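Local coordinates for protein nucleoporin nup120 (Schizosaccharomyces pombe, PDB 4GQ2) that serves as a structural component of the nuclear pore complex, whose nucleoporins can also dock transiently associated nuclear transport factors, at residues Y826-L836 with K846-K854; L880-E888 with C898-E909. All blocks are in the same frame, centred on the assembly; numbering follows the deposited sequence.

Contact 1: Y826-L836 with K846-K854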
loop_
_atom_site.group_PDB
_atom_site.type_symbol
_atom_site.label_atom_id
_atom_site.label_comp_id
_atom_site.label_asym_id
_atom_site.label_seq_id
_atom_site.Cartn_x
_atom_site.Cartn_y
_atom_site.Cartn_z
ATOM N N TYR A 826 -4.786 13.241 -4.959
ATOM C CA TYR A 826 -4.933 13.140 -6.405
ATOM C C TYR A 826 -4.164 11.975 -7.006
ATOM O O TYR A 826 -4.663 11.310 -7.918
ATOM C CB TYR A 826 -4.551 14.464 -7.076
ATOM C CG TYR A 826 -5.395 15.640 -6.608
ATOM C CD1 TYR A 826 -6.787 15.545 -6.562
ATOM C CD2 TYR A 826 -4.806 16.848 -6.233
ATOM C CE1 TYR A 826 -7.567 16.607 -6.135
ATOM C CE2 TYR A 826 -5.581 17.922 -5.808
ATOM C CZ TYR A 826 -6.961 17.793 -5.766
ATOM O OH TYR A 826 -7.753 18.839 -5.355
ATOM N N ASN A 827 -2.964 11.716 -6.488
ATOM C CA ASN A 827 -2.163 10.582 -6.954
ATOM C C ASN A 827 -2.863 9.240 -6.666
ATOM O O ASN A 827 -3.021 8.408 -7.563
ATOM C CB ASN A 827 -0.759 10.625 -6.342
ATOM C CG ASN A 827 0.129 9.491 -6.829
ATOM O OD1 ASN A 827 0.591 9.483 -7.977
ATOM N ND2 ASN A 827 0.378 8.525 -5.951
ATOM N N ALA A 828 -3.313 9.056 -5.425
ATOM C CA ALA A 828 -4.091 7.872 -5.047
ATOM C C ALA A 828 -5.236 7.650 -6.020
ATOM O O ALA A 828 -5.376 6.560 -6.584
ATOM C CB ALA A 828 -4.628 8.021 -3.629
ATOM N N CYS A 829 -6.041 8.695 -6.219
ATOM C CA CYS A 829 -7.175 8.669 -7.148
ATOM C C CYS A 829 -6.775 8.189 -8.550
ATOM O O CYS A 829 -7.422 7.297 -9.137
ATOM C CB CYS A 829 -7.782 10.065 -7.244
ATOM S SG CYS A 829 -8.573 10.625 -5.726
ATOM N N MET A 830 -5.698 8.780 -9.062
ATOM C CA MET A 830 -5.172 8.485 -10.391
ATOM C C MET A 830 -4.684 7.038 -10.486
ATOM O O MET A 830 -4.877 6.365 -11.497
ATOM C CB MET A 830 -4.043 9.469 -10.736
ATOM C CG MET A 830 -3.594 9.405 -12.181
ATOM S SD MET A 830 -4.872 9.909 -13.351
ATOM C CE MET A 830 -3.958 9.752 -14.887
ATOM N N GLN A 831 -4.071 6.562 -9.413
ATOM C CA GLN A 831 -3.624 5.183 -9.327
ATOM C C GLN A 831 -4.827 4.255 -9.414
ATOM O O GLN A 831 -4.745 3.182 -10.024
ATOM C CB GLN A 831 -2.902 4.963 -7.989
ATOM C CG GLN A 831 -1.671 4.072 -8.060
ATOM C CD GLN A 831 -0.444 4.812 -8.573
ATOM O OE1 GLN A 831 -0.331 6.031 -8.428
ATOM N NE2 GLN A 831 0.483 4.075 -9.176
ATOM N N LEU A 832 -5.943 4.688 -8.815
ATOM C CA LEU A 832 -7.147 3.849 -8.662
ATOM C C LEU A 832 -8.209 4.073 -9.738
ATOM O O LEU A 832 -9.255 3.407 -9.736
ATOM C CB LEU A 832 -7.777 4.080 -7.280
ATOM C CG LEU A 832 -6.943 3.718 -6.052
ATOM C CD1 LEU A 832 -7.570 4.326 -4.804
ATOM C CD2 LEU A 832 -6.779 2.205 -5.903
ATOM N N ILE A 833 -7.949 5.014 -10.646
ATOM C CA ILE A 833 -8.967 5.466 -11.601
ATOM C C ILE A 833 -9.561 4.365 -12.490
ATOM O O ILE A 833 -10.693 4.482 -12.940
ATOM C CB ILE A 833 -8.450 6.646 -12.462
ATOM C CG1 ILE A 833 -9.625 7.513 -12.942
ATOM C CG2 ILE A 833 -7.522 6.154 -13.588
ATOM C CD1 ILE A 833 -9.209 8.857 -13.494
ATOM N N GLY A 834 -8.815 3.288 -12.721
ATOM C CA GLY A 834 -9.291 2.207 -13.589
ATOM C C GLY A 834 -10.386 1.349 -12.969
ATOM O O GLY A 834 -11.016 0.562 -13.656
ATOM N N TRP A 835 -10.611 1.515 -11.670
ATOM C CA TRP A 835 -11.649 0.790 -10.928
ATOM C C TRP A 835 -12.994 1.464 -10.966
ATOM O O TRP A 835 -14.016 0.810 -10.722
ATOM C CB TRP A 835 -11.230 0.629 -9.472
ATOM C CG TRP A 835 -10.051 -0.278 -9.259
ATOM C CD1 TRP A 835 -8.763 0.085 -8.898
ATOM C CD2 TRP A 835 -10.013 -1.751 -9.387
ATOM N NE1 TRP A 835 -7.954 -1.027 -8.787
ATOM C CE2 TRP A 835 -8.642 -2.155 -9.064
ATOM C CE3 TRP A 835 -10.943 -2.728 -9.709
ATOM C CZ2 TRP A 835 -8.248 -3.486 -9.062
ATOM C CZ3 TRP A 835 -10.532 -4.068 -9.712
ATOM C CH2 TRP A 835 -9.215 -4.435 -9.402
ATOM N N LEU A 836 -13.015 2.774 -11.240
ATOM C CA LEU A 836 -14.280 3.528 -11.304
ATOM C C LEU A 836 -15.123 3.021 -12.455
ATOM O O LEU A 836 -14.608 2.797 -13.549
ATOM C CB LEU A 836 -14.033 5.034 -11.446
ATOM C CG LEU A 836 -13.573 5.785 -10.194
ATOM C CD1 LEU A 836 -13.036 7.156 -10.571
ATOM C CD2 LEU A 836 -14.699 5.909 -9.169
ATOM N N LYS A 846 -13.885 10.692 -12.769
ATOM C CA LYS A 846 -12.737 10.388 -13.640
ATOM C C LYS A 846 -12.223 11.680 -14.278
ATOM O O LYS A 846 -11.023 11.933 -14.306
ATOM C CB LYS A 846 -13.115 9.394 -14.738
ATOM C CG LYS A 846 -13.432 7.993 -14.244
ATOM C CD LYS A 846 -13.619 7.008 -15.392
ATOM C CE LYS A 846 -12.322 6.766 -16.148
ATOM N NZ LYS A 846 -12.411 5.573 -17.037
ATOM N N ALA A 847 -13.148 12.508 -14.756
ATOM C CA ALA A 847 -12.805 13.772 -15.390
ATOM C C ALA A 847 -12.093 14.743 -14.442
ATOM O O ALA A 847 -11.074 15.337 -14.799
ATOM C CB ALA A 847 -14.050 14.408 -15.988
ATOM N N LEU A 848 -12.627 14.898 -13.234
ATOM C CA LEU A 848 -11.988 15.745 -12.233
ATOM C C LEU A 848 -10.582 15.271 -11.870
ATOM O O LEU A 848 -9.685 16.086 -11.683
ATOM C CB LEU A 848 -12.829 15.815 -10.968
ATOM C CG LEU A 848 -14.229 16.421 -11.012
ATOM C CD1 LEU A 848 -14.816 16.242 -9.632
ATOM C CD2 LEU A 848 -14.203 17.892 -11.402
ATOM N N ILE A 849 -10.402 13.955 -11.749
ATOM C CA ILE A 849 -9.107 13.377 -11.404
ATOM C C ILE A 849 -8.105 13.675 -12.530
ATOM O O ILE A 849 -7.013 14.188 -12.277
ATOM C CB ILE A 849 -9.202 11.850 -11.152
ATOM C CG1 ILE A 849 -10.027 11.558 -9.895
ATOM C CG2 ILE A 849 -7.811 11.231 -11.026
ATOM C CD1 ILE A 849 -10.648 10.169 -9.888
ATOM N N TYR A 850 -8.488 13.380 -13.770
ATOM C CA TYR A 850 -7.628 13.701 -14.908
ATOM C C TYR A 850 -7.324 15.187 -14.937
ATOM O O TYR A 850 -6.193 15.576 -15.223
ATOM C CB TYR A 850 -8.266 13.316 -16.235
ATOM C CG TYR A 850 -8.299 11.839 -16.540
ATOM C CD1 TYR A 850 -7.150 11.045 -16.440
ATOM C CD2 TYR A 850 -9.472 11.249 -16.989
ATOM C CE1 TYR A 850 -7.190 9.692 -16.749
ATOM C CE2 TYR A 850 -9.525 9.913 -17.298
ATOM C CZ TYR A 850 -8.394 9.137 -17.175
ATOM O OH TYR A 850 -8.501 7.806 -17.485
ATOM N N LEU A 851 -8.331 16.011 -14.640
ATOM C CA LEU A 851 -8.152 17.458 -14.672
ATOM C C LEU A 851 -7.046 17.837 -13.702
ATOM O O LEU A 851 -6.115 18.563 -14.066
ATOM C CB LEU A 851 -9.442 18.191 -14.313
ATOM C CG LEU A 851 -9.965 19.276 -15.260
ATOM C CD1 LEU A 851 -10.850 20.249 -14.500
ATOM C CD2 LEU A 851 -8.852 20.012 -15.987
ATOM N N LYS A 852 -7.129 17.304 -12.486
ATOM C CA LYS A 852 -6.126 17.568 -11.448
ATOM C C LYS A 852 -4.744 16.984 -11.766
ATOM O O LYS A 852 -3.742 17.432 -11.223
ATOM C CB LYS A 852 -6.613 17.065 -10.084
ATOM C CG LYS A 852 -7.767 17.867 -9.498
ATOM C CD LYS A 852 -7.325 19.258 -9.054
ATOM C CE LYS A 852 -8.504 20.089 -8.574
ATOM N NZ LYS A 852 -8.135 21.522 -8.447
ATOM N N SER A 853 -4.702 15.996 -12.654
ATOM C CA SER A 853 -3.458 15.300 -12.984
ATOM C C SER A 853 -2.811 15.839 -14.258
ATOM O O SER A 853 -1.898 15.222 -14.804
ATOM C CB SER A 853 -3.717 13.797 -13.096
ATOM O OG SER A 853 -4.311 13.309 -11.902
ATOM N N LYS A 854 -3.297 16.999 -14.706
ATOM C CA LYS A 854 -2.836 17.686 -15.923
ATOM C C LYS A 854 -3.054 16.872 -17.201
ATOM O O LYS A 854 -2.275 16.930 -18.156
ATOM C CB LYS A 854 -1.392 18.179 -15.777
ATOM C CG LYS A 854 -1.289 19.566 -15.160
ATOM C CD LYS A 854 -1.445 19.529 -13.649
ATOM C CE LYS A 854 -2.067 20.816 -13.128
ATOM N NZ LYS A 854 -1.212 22.001 -13.396
HETATM O O HOH W 1 -12.343 3.633 -14.749
HETATM O O HOH W 2 -15.573 4.400 -16.465
#
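K846 meets I833 and L836 with the aliphatic part of its side chain, its CG lying 3.8 Å from L836 CD1, while its ammonium group turns to water. A bend at chi3 (67°) carries NZ to an ordered water, which donates to the carbonyl oxygens of both I833 and L836 and so ties the lysine to the backbone of these two residues. One turn on, I849 is the residue most covered by the other segment: its CG1 rests 3.8 Å from C829 CB, its CD1 meets L836 CD1 tip to tip, and its CG2 packs against M830 and I833. Y850 then offers its ring. I833 CD1 stands over the centre of one face, 3.8 Å from the centroid in a CH-pi contact, while M830 CE arrives at the ring edge, 3.7 Å from Y850 CE1; the sulfur completes an oblique Met-aromatic contact. K852 lays its methylene chain across one face of Y826, its CG 3.9 Å from the ring centroid, and continues until its CE is 3.5 Å from Y826 OH; its NZ forms a salt bridge with E910. Were Y826 an alanine, the K852 methylenes would probably lose the ring face they lie on and a gap would open beside them. S853, just past the helix, donates from OG to I849 O at 2.9 Å, from above the carbonyl plane, and M830 SD packs on the same hydroxyl oxygen. K854, with positive phi, closes the helix in a Schellman motif. With their axes 9.6 Å apart at 124°, the two consecutive helices form a helical hairpin of the kind from which alpha-solenoids are built, consistent with the HEAT-repeat family of this region.

Contact 2: L880-E888 with C898-E909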
loop_
_atom_site.group_PDB
_atom_site.type_symbol
_atom_site.label_atom_id
_atom_site.label_comp_id
_atom_site.label_asym_id
_atom_site.label_seq_id
_atom_site.Cartn_x
_atom_site.Cartn_y
_atom_site.Cartn_z
ATOM N N LEU A 880 -20.376 17.273 -6.102
ATOM C CA LEU A 880 -21.515 17.753 -6.886
ATOM C C LEU A 880 -21.991 19.149 -6.477
ATOM O O LEU A 880 -22.856 19.721 -7.139
ATOM C CB LEU A 880 -22.680 16.759 -6.816
ATOM C CG LEU A 880 -22.465 15.325 -7.314
ATOM C CD1 LEU A 880 -23.784 14.569 -7.360
ATOM C CD2 LEU A 880 -21.810 15.307 -8.684
ATOM N N ARG A 881 -21.420 19.701 -5.405
ATOM C CA ARG A 881 -21.885 20.989 -4.870
ATOM C C ARG A 881 -21.867 22.135 -5.887
ATOM O O ARG A 881 -22.868 22.838 -6.030
ATOM C CB ARG A 881 -21.173 21.377 -3.556
ATOM C CG ARG A 881 -19.679 21.654 -3.665
ATOM C CD ARG A 881 -19.149 22.383 -2.438
ATOM N NE ARG A 881 -19.370 23.826 -2.518
ATOM C CZ ARG A 881 -18.538 24.687 -3.104
ATOM N NH1 ARG A 881 -17.412 24.261 -3.670
ATOM N NH2 ARG A 881 -18.829 25.980 -3.125
ATOM N N GLU A 882 -20.757 22.304 -6.604
ATOM C CA GLU A 882 -20.635 23.398 -7.575
ATOM C C GLU A 882 -21.683 23.307 -8.688
ATOM O O GLU A 882 -22.262 24.314 -9.085
ATOM C CB GLU A 882 -19.224 23.474 -8.163
ATOM C CG GLU A 882 -18.179 23.999 -7.187
ATOM C CD GLU A 882 -16.769 24.035 -7.764
ATOM O OE1 GLU A 882 -16.459 23.260 -8.695
ATOM O OE2 GLU A 882 -15.957 24.844 -7.277
ATOM N N PHE A 883 -21.924 22.094 -9.177
ATOM C CA PHE A 883 -22.953 21.878 -10.171
ATOM C C PHE A 883 -24.336 22.146 -9.594
ATOM O O PHE A 883 -25.171 22.779 -10.244
ATOM C CB PHE A 883 -22.922 20.454 -10.720
ATOM C CG PHE A 883 -24.125 20.119 -11.555
ATOM C CD1 PHE A 883 -24.364 20.791 -12.754
ATOM C CD2 PHE A 883 -25.035 19.158 -11.132
ATOM C CE1 PHE A 883 -25.490 20.505 -13.510
ATOM C CE2 PHE A 883 -26.153 18.863 -11.891
ATOM C CZ PHE A 883 -26.382 19.537 -13.080
ATOM N N GLN A 884 -24.572 21.644 -8.385
ATOM C CA GLN A 884 -25.883 21.741 -7.747
ATOM C C GLN A 884 -26.248 23.159 -7.314
ATOM O O GLN A 884 -27.432 23.491 -7.233
ATOM C CB GLN A 884 -25.978 20.781 -6.569
ATOM C CG GLN A 884 -26.186 19.344 -6.997
ATOM C CD GLN A 884 -26.050 18.376 -5.844
ATOM O OE1 GLN A 884 -25.469 18.706 -4.811
ATOM N NE2 GLN A 884 -26.586 17.169 -6.016
ATOM N N GLU A 885 -25.239 23.983 -7.039
ATOM C CA GLU A 885 -25.457 25.394 -6.721
ATOM C C GLU A 885 -26.019 26.126 -7.936
ATOM O O GLU A 885 -26.933 26.949 -7.813
ATOM C CB GLU A 885 -24.159 26.055 -6.261
ATOM C CG GLU A 885 -23.804 25.784 -4.807
ATOM C CD GLU A 885 -22.432 26.307 -4.416
ATOM O OE1 GLU A 885 -21.725 26.879 -5.276
ATOM O OE2 GLU A 885 -22.059 26.137 -3.237
ATOM N N ILE A 886 -25.459 25.807 -9.101
ATOM C CA ILE A 886 -25.923 26.334 -10.377
ATOM C C ILE A 886 -27.323 25.803 -10.704
ATOM O O ILE A 886 -28.188 26.563 -11.138
ATOM C CB ILE A 886 -24.910 26.033 -11.506
ATOM C CG1 ILE A 886 -23.650 26.897 -11.319
ATOM C CG2 ILE A 886 -25.527 26.269 -12.884
ATOM C CD1 ILE A 886 -22.452 26.468 -12.149
ATOM N N ALA A 887 -27.549 24.510 -10.466
ATOM C CA ALA A 887 -28.847 23.896 -10.728
ATOM C C ALA A 887 -29.958 24.529 -9.891
ATOM O O ALA A 887 -31.059 24.774 -10.397
ATOM C CB ALA A 887 -28.789 22.402 -10.481
ATOM N N GLU A 888 -29.662 24.789 -8.619
ATOM C CA GLU A 888 -30.612 25.418 -7.708
ATOM C C GLU A 888 -30.889 26.867 -8.111
ATOM O O GLU A 888 -32.041 27.308 -8.110
ATOM C CB GLU A 888 -30.114 25.366 -6.264
ATOM C CG GLU A 888 -31.224 25.588 -5.245
ATOM C CD GLU A 888 -30.725 26.112 -3.911
ATOM O OE1 GLU A 888 -29.492 26.172 -3.704
ATOM O OE2 GLU A 888 -31.574 26.468 -3.065
ATOM N N CYS A 898 -26.846 23.850 -17.587
ATOM C CA CYS A 898 -26.243 24.032 -16.258
ATOM C C CYS A 898 -24.939 23.249 -16.125
ATOM O O CYS A 898 -23.938 23.767 -15.621
ATOM C CB CYS A 898 -27.220 23.604 -15.157
ATOM S SG CYS A 898 -28.591 24.753 -14.877
ATOM N N TYR A 899 -24.971 22.003 -16.593
ATOM C CA TYR A 899 -23.816 21.122 -16.602
ATOM C C TYR A 899 -22.706 21.726 -17.457
ATOM O O TYR A 899 -21.571 21.856 -16.992
ATOM C CB TYR A 899 -24.230 19.719 -17.084
ATOM C CG TYR A 899 -23.092 18.725 -17.261
ATOM C CD1 TYR A 899 -22.385 18.240 -16.161
ATOM C CD2 TYR A 899 -22.743 18.250 -18.536
ATOM C CE1 TYR A 899 -21.356 17.325 -16.321
ATOM C CE2 TYR A 899 -21.718 17.335 -18.708
ATOM C CZ TYR A 899 -21.024 16.881 -17.596
ATOM O OH TYR A 899 -20.000 15.976 -17.745
ATOM N N TYR A 900 -23.036 22.125 -18.685
ATOM C CA TYR A 900 -22.052 22.756 -19.576
ATOM C C TYR A 900 -21.511 24.091 -19.039
ATOM O O TYR A 900 -20.328 24.402 -19.227
ATOM C CB TYR A 900 -22.604 22.918 -20.996
ATOM C CG TYR A 900 -22.750 21.623 -21.778
ATOM C CD1 TYR A 900 -21.830 20.582 -21.635
ATOM C CD2 TYR A 900 -23.796 21.451 -22.682
ATOM C CE1 TYR A 900 -21.962 19.399 -22.355
ATOM C CE2 TYR A 900 -23.933 20.278 -23.409
ATOM C CZ TYR A 900 -23.015 19.255 -23.240
ATOM O OH TYR A 900 -23.153 18.092 -23.957
ATOM N N LEU A 901 -22.373 24.868 -18.371
ATOM C CA LEU A 901 -21.946 26.079 -17.656
ATOM C C LEU A 901 -20.952 25.727 -16.550
ATOM O O LEU A 901 -19.896 26.357 -16.424
ATOM C CB LEU A 901 -23.138 26.818 -17.035
ATOM C CG LEU A 901 -23.148 28.358 -16.946
ATOM C CD1 LEU A 901 -23.954 28.823 -15.733
ATOM C CD2 LEU A 901 -21.770 29.014 -16.941
ATOM N N HIS A 902 -21.300 24.728 -15.741
ATOM C CA HIS A 902 -20.405 24.271 -14.690
ATOM C C HIS A 902 -19.068 23.847 -15.237
ATOM O O HIS A 902 -18.026 24.234 -14.717
ATOM C CB HIS A 902 -21.025 23.129 -13.913
ATOM C CG HIS A 902 -20.071 22.477 -12.955
ATOM N ND1 HIS A 902 -19.679 21.199 -13.085
ATOM C CD2 HIS A 902 -19.405 22.983 -11.845
ATOM C CE1 HIS A 902 -18.821 20.897 -12.099
ATOM N NE2 HIS A 902 -18.650 21.989 -11.344
ATOM N N LEU A 903 -19.092 23.051 -16.298
ATOM C CA LEU A 903 -17.869 22.616 -16.956
ATOM C C LEU A 903 -17.035 23.786 -17.443
ATOM O O LEU A 903 -15.826 23.827 -17.213
ATOM C CB LEU A 903 -18.184 21.671 -18.111
ATOM C CG LEU A 903 -18.717 20.316 -17.656
ATOM C CD1 LEU A 903 -18.601 19.312 -18.791
ATOM C CD2 LEU A 903 -17.964 19.835 -16.429
ATOM N N SER A 904 -17.691 24.747 -18.088
ATOM C CA SER A 904 -17.022 25.956 -18.557
ATOM C C SER A 904 -16.220 26.631 -17.447
ATOM O O SER A 904 -15.027 26.896 -17.613
ATOM C CB SER A 904 -18.035 26.937 -19.139
ATOM O OG SER A 904 -17.371 28.071 -19.652
ATOM N N LYS A 905 -16.874 26.883 -16.313
ATOM C CA LYS A 905 -16.235 27.543 -15.168
ATOM C C LYS A 905 -15.117 26.676 -14.587
ATOM O O LYS A 905 -14.144 27.201 -14.039
ATOM C CB LYS A 905 -17.261 27.870 -14.066
ATOM C CG LYS A 905 -18.349 28.864 -14.459
ATOM C CD LYS A 905 -19.555 28.780 -13.528
ATOM C CE LYS A 905 -19.574 29.895 -12.490
ATOM N NZ LYS A 905 -20.152 31.153 -13.046
ATOM N N LYS A 906 -15.263 25.355 -14.707
ATOM C CA LYS A 906 -14.289 24.424 -14.146
ATOM C C LYS A 906 -13.034 24.348 -15.010
ATOM O O LYS A 906 -11.921 24.390 -14.496
ATOM C CB LYS A 906 -14.895 23.030 -13.946
ATOM C CG LYS A 906 -14.117 22.150 -12.979
ATOM C CD LYS A 906 -14.420 22.540 -11.542
ATOM C CE LYS A 906 -13.346 22.060 -10.588
ATOM N NZ LYS A 906 -13.339 22.911 -9.368
ATOM N N LEU A 907 -13.211 24.242 -16.321
ATOM C CA LEU A 907 -12.072 24.275 -17.225
ATOM C C LEU A 907 -11.351 25.617 -17.111
ATOM O O LEU A 907 -10.130 25.683 -17.257
ATOM C CB LEU A 907 -12.504 24.010 -18.668
ATOM C CG LEU A 907 -12.664 22.573 -19.192
ATOM C CD1 LEU A 907 -11.455 21.697 -18.884
ATOM C CD2 LEU A 907 -13.938 21.920 -18.681
ATOM N N PHE A 908 -12.123 26.668 -16.821
ATOM C CA PHE A 908 -11.608 28.032 -16.696
ATOM C C PHE A 908 -10.642 28.177 -15.521
ATOM O O PHE A 908 -9.604 28.826 -15.650
ATOM C CB PHE A 908 -12.765 29.041 -16.574
ATOM C CG PHE A 908 -12.315 30.474 -16.451
ATOM C CD1 PHE A 908 -12.014 31.226 -17.588
ATOM C CD2 PHE A 908 -12.187 31.076 -15.197
ATOM C CE1 PHE A 908 -11.595 32.545 -17.477
ATOM C CE2 PHE A 908 -11.765 32.394 -15.082
ATOM C CZ PHE A 908 -11.473 33.132 -16.223
ATOM N N GLU A 909 -10.987 27.570 -14.386
ATOM C CA GLU A 909 -10.145 27.622 -13.190
ATOM C C GLU A 909 -8.796 26.965 -13.449
ATOM O O GLU A 909 -7.774 27.393 -12.909
ATOM C CB GLU A 909 -10.829 26.946 -11.998
ATOM C CG GLU A 909 -11.999 27.720 -11.404
ATOM C CD GLU A 909 -12.916 26.849 -10.556
ATOM O OE1 GLU A 909 -12.410 25.994 -9.795
ATOM O OE2 GLU A 909 -14.151 27.019 -10.651
#
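F883 and H902 both extend CG anti to their own backbone N (chi1 169° in F883), which sets the phenyl ring edge-on to the start of segment 898-909 and turns one face of the imidazole to the backbone N of F883. They belong to a pair of consecutive helices running at 132° to each other, an alpha-helical hairpin consistent with the HEAT-repeat family of this region, whose axes approach to 9.3 Å. The phenyl edge leads: F883 CE1 comes 3.5 Å from Y899 N and touches the CB atoms of both C898 and Y899, while the carbonyl carbon of C898 lies in the ring plane. F883 CB in turn stands over a face of the H902 ring, 4.2 Å from its centroid, and E882 CB packs obliquely on the same imidazole. One turn further along, I886 is a knob set into a hole formed by C898, L901, H902 and K905. Its two branches divide the work, CG2 lying 3.9 Å from C898 CB and 4.1 Å from L901 CD1, and CD1 reaching H902 and the aliphatic chain of K905. Y899 OH is hydrogen-bonded to the backbone oxygen of F863 on helix 856-864. Beside this apolar core runs a salt-bridge network of R881, E882, E885, K906 and E909. K906 probably eases the approach of two like charges, E882 OE2 and E909 OE2, by bridging the two carboxylates from one side. Its NZ donates to both: to E882 OE1 at 3.2 Å, on the syn lone pair, and to E909 OE1 at 3.2 Å, on the syn side but 34° out of the carboxylate plane.

Overall arrangement
Contact 1 closes before contact 2 opens along the chain, both lie in the HEAT-repeat region near the C-terminus, and their centres are about 19 Å apart. Helix 856-864 follows contact 1 and packs against side chains from both. The contacts also touch directly: L851 of helix 840-852 meets K906 and L907 of helix 895-909. Contact 1 adjoins helix 719-739 and another protein chain, whereas contact 2 leans on helices 913-925 and 932-949, so that packing runs continuously through this part of the nucleoporin. The pair is consistent with an elongated helical domain that grows by stacking one helical pair against the next.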